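Local coordinates for protein phosphodiesterase (Candida albicans, PDB 6CPU) that belongs to the cyclic nucleotide phosphodiesterase family of the HD superfamily, a largely helical metalloprotein carrying zinc and magnesium side by side, at residues G348-I362 with D374-F386. Residues are numbered along the deposited sequence; the frame is centred on the assembly and turned at random.
Sequences GHDVGHPGTTNDFMI and DRSVLESYHASLF. With ZN (zinc ion), chain B; MG (magnesium ion), chain C.
With chi1 at -51°, His382 sets its ring beside its own backbone N and lays it against the turns formed by Gly348 to His353, while Asn358, its CG beside its own backbone N and anti to the carbonyl carbon, swings its amide onto the first turn of helix 377-386. The His382 ring is met on both faces and at both nitrogens. Its ND1 donates to Val351 O over 2.7 Å, approaching from above the carbonyl plane; Asp350 CA packs over one face, 3.6 Å from the ring centroid, with Leu378 O over the other; and NE2 lies 2.7 Å from a water bound to magnesium. Asp350 bridges the metals, OD1 to magnesium and OD2 to zinc, so His382, gripping the carbonyl of the next residue, acts from the second shell. Glu379, its chain bent at chi2, accepts from a second magnesium-bound water through OE2. Its OE1 offers the syn lone pair to Asn358 ND2 at 2.8 Å, in a nearly straight bond (177°) lying in the amide plane. On the other side of that amide, OD1 receives Leu378 N at 2.9 Å, so both ends of the Asn358 amide are tied to the helix and its rotation is fixed. Apolar packing extends the contact: Gly348 CA sits over the Phe386 ring face, and Val351 CG2 meets Phe386 CB at 3.6 Å. His349 NE2 joins Asp350 OD2 on the zinc, and His278 and Asp462 complete its protein ligands. Helix 358-362 runs at 102° to helix 377-386; helix 367-371 packs on Met361 and Val377, helix 165-173 touches Pro354 and Tyr381, and helix 470-495 meets His353 and Phe360.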
# COMPACT_ATOMS: atom_id res chain seq x y z
N GLY A 348 5.91 0.88 0.18
CA GLY A 348 5.33 2.07 0.81
C GLY A 348 4.92 3.18 -0.14
O GLY A 348 4.46 4.25 0.30
N HIS A 349 5.05 2.95 -1.45
CA HIS A 349 5.01 4.08 -2.39
C HIS A 349 3.65 4.78 -2.52
O HIS A 349 3.60 5.92 -2.99
CB HIS A 349 5.52 3.66 -3.78
CG HIS A 349 4.46 3.11 -4.67
ND1 HIS A 349 3.97 1.83 -4.56
CD2 HIS A 349 3.75 3.69 -5.67
CE1 HIS A 349 3.01 1.64 -5.44
NE2 HIS A 349 2.86 2.75 -6.14
N ASP A 350 2.56 4.12 -2.12
CA ASP A 350 1.23 4.72 -2.15
C ASP A 350 0.57 4.77 -0.77
O ASP A 350 -0.64 4.85 -0.68
CB ASP A 350 0.32 3.94 -3.15
CG ASP A 350 0.44 4.45 -4.60
OD1 ASP A 350 0.74 5.64 -4.78
OD2 ASP A 350 0.18 3.66 -5.55
N VAL A 351 1.35 4.68 0.32
CA VAL A 351 0.74 4.65 1.66
C VAL A 351 -0.24 5.80 1.88
O VAL A 351 0.04 6.95 1.58
CB VAL A 351 1.75 4.60 2.84
CG1 VAL A 351 2.47 3.26 2.89
CG2 VAL A 351 2.72 5.75 2.80
N GLY A 352 -1.42 5.46 2.39
CA GLY A 352 -2.40 6.47 2.79
C GLY A 352 -3.18 7.02 1.61
O GLY A 352 -3.89 7.98 1.75
N HIS A 353 -3.03 6.42 0.44
CA HIS A 353 -3.65 6.96 -0.78
C HIS A 353 -5.15 7.01 -0.58
O HIS A 353 -5.73 6.02 -0.17
CB HIS A 353 -3.26 6.08 -1.98
CG HIS A 353 -3.51 6.70 -3.32
ND1 HIS A 353 -4.77 7.00 -3.77
CD2 HIS A 353 -2.67 7.01 -4.34
CE1 HIS A 353 -4.70 7.50 -4.99
NE2 HIS A 353 -3.44 7.52 -5.36
N PRO A 354 -5.80 8.17 -0.81
CA PRO A 354 -7.22 8.33 -0.51
C PRO A 354 -8.18 7.92 -1.64
O PRO A 354 -9.39 8.03 -1.49
CB PRO A 354 -7.34 9.84 -0.29
CG PRO A 354 -6.36 10.39 -1.26
CD PRO A 354 -5.21 9.44 -1.25
N GLY A 355 -7.63 7.45 -2.75
CA GLY A 355 -8.43 6.96 -3.87
C GLY A 355 -8.74 8.05 -4.90
O GLY A 355 -9.67 7.90 -5.69
N THR A 356 -7.97 9.14 -4.89
CA THR A 356 -8.14 10.24 -5.87
C THR A 356 -6.91 10.35 -6.80
O THR A 356 -6.28 9.35 -7.09
CB THR A 356 -8.45 11.58 -5.14
OG1 THR A 356 -7.35 11.94 -4.30
CG2 THR A 356 -9.67 11.47 -4.29
N THR A 357 -6.61 11.53 -7.33
CA THR A 357 -5.48 11.77 -8.21
C THR A 357 -4.91 13.14 -7.88
O THR A 357 -5.62 13.96 -7.30
CB THR A 357 -5.91 11.84 -9.70
OG1 THR A 357 -6.86 12.91 -9.86
CG2 THR A 357 -6.55 10.54 -10.17
N ASN A 358 -3.68 13.41 -8.30
CA ASN A 358 -3.10 14.75 -8.13
C ASN A 358 -3.98 15.80 -8.80
O ASN A 358 -4.26 16.85 -8.20
CB ASN A 358 -1.65 14.83 -8.63
CG ASN A 358 -0.65 14.21 -7.67
OD1 ASN A 358 -0.93 14.06 -6.48
ND2 ASN A 358 0.52 13.84 -8.17
N ASP A 359 -4.46 15.53 -10.01
CA ASP A 359 -5.31 16.47 -10.71
C ASP A 359 -6.55 16.87 -9.90
O ASP A 359 -6.89 18.05 -9.83
CB ASP A 359 -5.72 15.93 -12.08
CG ASP A 359 -4.57 15.91 -13.07
OD1 ASP A 359 -3.65 16.75 -12.92
OD2 ASP A 359 -4.57 15.07 -14.00
N PHE A 360 -7.20 15.90 -9.26
CA PHE A 360 -8.37 16.18 -8.46
C PHE A 360 -8.02 17.03 -7.24
O PHE A 360 -8.71 17.99 -6.93
CB PHE A 360 -9.04 14.88 -8.01
CG PHE A 360 -10.04 15.07 -6.92
CD1 PHE A 360 -11.35 15.40 -7.21
CD2 PHE A 360 -9.65 14.96 -5.58
CE1 PHE A 360 -12.25 15.59 -6.19
CE2 PHE A 360 -10.56 15.16 -4.56
CZ PHE A 360 -11.86 15.47 -4.87
N MET A 361 -6.96 16.63 -6.53
CA MET A 361 -6.56 17.35 -5.31
C MET A 361 -6.21 18.80 -5.64
O MET A 361 -6.57 19.72 -4.88
CB MET A 361 -5.38 16.65 -4.63
CG MET A 361 -5.61 15.19 -4.25
SD MET A 361 -6.83 14.99 -2.97
CE MET A 361 -5.82 15.35 -1.53
N ILE A 362 -5.54 19.01 -6.78
CA ILE A 362 -5.16 20.36 -7.22
C ILE A 362 -6.41 21.17 -7.61
O ILE A 362 -6.64 22.27 -7.11
CB ILE A 362 -4.17 20.30 -8.40
CG1 ILE A 362 -2.82 19.75 -7.92
CG2 ILE A 362 -3.97 21.67 -9.04
CD1 ILE A 362 -1.93 19.24 -9.04
N ASP A 374 0.69 22.33 -4.94
CA ASP A 374 0.36 21.58 -6.16
C ASP A 374 1.50 20.72 -6.72
O ASP A 374 1.32 20.13 -7.80
CB ASP A 374 -0.12 22.53 -7.28
CG ASP A 374 -1.38 23.27 -6.94
OD1 ASP A 374 -2.03 22.94 -5.92
OD2 ASP A 374 -1.76 24.18 -7.72
N ARG A 375 2.63 20.62 -6.02
CA ARG A 375 3.79 19.88 -6.52
C ARG A 375 3.83 18.46 -5.95
O ARG A 375 3.96 18.30 -4.74
CB ARG A 375 5.09 20.61 -6.17
CG ARG A 375 5.21 21.99 -6.78
CD ARG A 375 5.17 21.93 -8.30
NE ARG A 375 5.35 23.24 -8.92
CZ ARG A 375 6.53 23.83 -9.14
NH1 ARG A 375 7.67 23.25 -8.77
NH2 ARG A 375 6.55 25.03 -9.72
N SER A 376 3.72 17.46 -6.82
CA SER A 376 3.79 16.04 -6.40
C SER A 376 2.99 15.79 -5.13
O SER A 376 3.53 15.28 -4.16
CB SER A 376 5.25 15.62 -6.16
OG SER A 376 6.03 15.75 -7.33
N VAL A 377 1.71 16.14 -5.16
CA VAL A 377 0.91 16.28 -3.93
C VAL A 377 0.79 14.94 -3.18
O VAL A 377 1.22 14.82 -2.04
CB VAL A 377 -0.49 16.85 -4.23
CG1 VAL A 377 -1.42 16.77 -3.02
CG2 VAL A 377 -0.39 18.29 -4.74
N LEU A 378 0.22 13.94 -3.85
CA LEU A 378 0.01 12.65 -3.20
C LEU A 378 1.32 11.95 -2.91
O LEU A 378 1.48 11.36 -1.84
CB LEU A 378 -0.95 11.76 -4.01
CG LEU A 378 -2.39 12.25 -4.08
CD1 LEU A 378 -3.24 11.36 -4.99
CD2 LEU A 378 -3.03 12.33 -2.69
N GLU A 379 2.30 12.08 -3.81
CA GLU A 379 3.58 11.39 -3.62
C GLU A 379 4.36 11.99 -2.45
O GLU A 379 5.08 11.27 -1.73
CB GLU A 379 4.42 11.44 -4.91
CG GLU A 379 3.80 10.67 -6.08
CD GLU A 379 2.69 11.42 -6.82
OE1 GLU A 379 2.50 12.64 -6.60
OE2 GLU A 379 1.99 10.78 -7.63
N SER A 380 4.27 13.30 -2.27
CA SER A 380 4.89 13.94 -1.11
C SER A 380 4.29 13.41 0.19
O SER A 380 5.00 13.13 1.14
CB SER A 380 4.72 15.46 -1.19
OG SER A 380 5.31 15.97 -2.37
N TYR A 381 2.97 13.28 0.20
CA TYR A 381 2.20 12.71 1.29
C TYR A 381 2.61 11.25 1.57
O TYR A 381 2.95 10.90 2.71
CB TYR A 381 0.70 12.82 0.95
CG TYR A 381 -0.22 12.19 1.97
CD1 TYR A 381 -0.81 10.93 1.75
CD2 TYR A 381 -0.52 12.85 3.14
CE1 TYR A 381 -1.68 10.38 2.70
CE2 TYR A 381 -1.35 12.31 4.08
CZ TYR A 381 -1.92 11.10 3.88
OH TYR A 381 -2.74 10.65 4.91
N HIS A 382 2.68 10.42 0.54
CA HIS A 382 3.09 9.03 0.73
C HIS A 382 4.49 8.95 1.34
O HIS A 382 4.72 8.17 2.25
CB HIS A 382 3.10 8.20 -0.57
CG HIS A 382 1.84 8.28 -1.36
ND1 HIS A 382 0.59 8.16 -0.80
CD2 HIS A 382 1.65 8.44 -2.69
CE1 HIS A 382 -0.32 8.27 -1.74
NE2 HIS A 382 0.29 8.45 -2.90
N ALA A 383 5.42 9.75 0.83
CA ALA A 383 6.81 9.69 1.30
C ALA A 383 6.91 10.12 2.77
O ALA A 383 7.64 9.55 3.58
CB ALA A 383 7.69 10.58 0.43
N SER A 384 6.16 11.16 3.11
CA SER A 384 6.23 11.70 4.45
C SER A 384 5.64 10.70 5.44
O SER A 384 6.24 10.40 6.49
CB SER A 384 5.53 13.05 4.52
OG SER A 384 5.76 13.64 5.79
N LEU A 385 4.47 10.17 5.12
CA LEU A 385 3.88 9.10 5.93
C LEU A 385 4.73 7.86 6.04
O LEU A 385 4.91 7.32 7.12
CB LEU A 385 2.50 8.68 5.39
CG LEU A 385 1.34 9.27 6.16
CD1 LEU A 385 1.32 10.78 6.03
CD2 LEU A 385 0.02 8.65 5.71
N PHE A 386 5.22 7.34 4.92
CA PHE A 386 5.93 6.08 4.97
C PHE A 386 7.18 6.18 5.84
O PHE A 386 7.46 5.29 6.65
CB PHE A 386 6.27 5.58 3.58
CG PHE A 386 6.85 4.20 3.55
CD1 PHE A 386 6.19 3.13 4.17
CD2 PHE A 386 8.02 3.95 2.87
CE1 PHE A 386 6.73 1.84 4.11
CE2 PHE A 386 8.55 2.67 2.81
CZ PHE A 386 7.90 1.62 3.42
ZN ZN B . 1.15 3.29 -7.34
MG MG C . 1.19 6.90 -6.47
O HOH W 1 -4.27 8.72 4.42
O HOH W 2 -4.76 23.67 -5.52
O HOH W 3 1.95 8.18 -8.07
O HOH W 4 0.15 8.62 -5.57
O HOH W 5 -0.50 3.99 -8.65
O HOH W 6 1.88 5.32 -7.53
O HOH W 7 -0.58 6.69 -7.39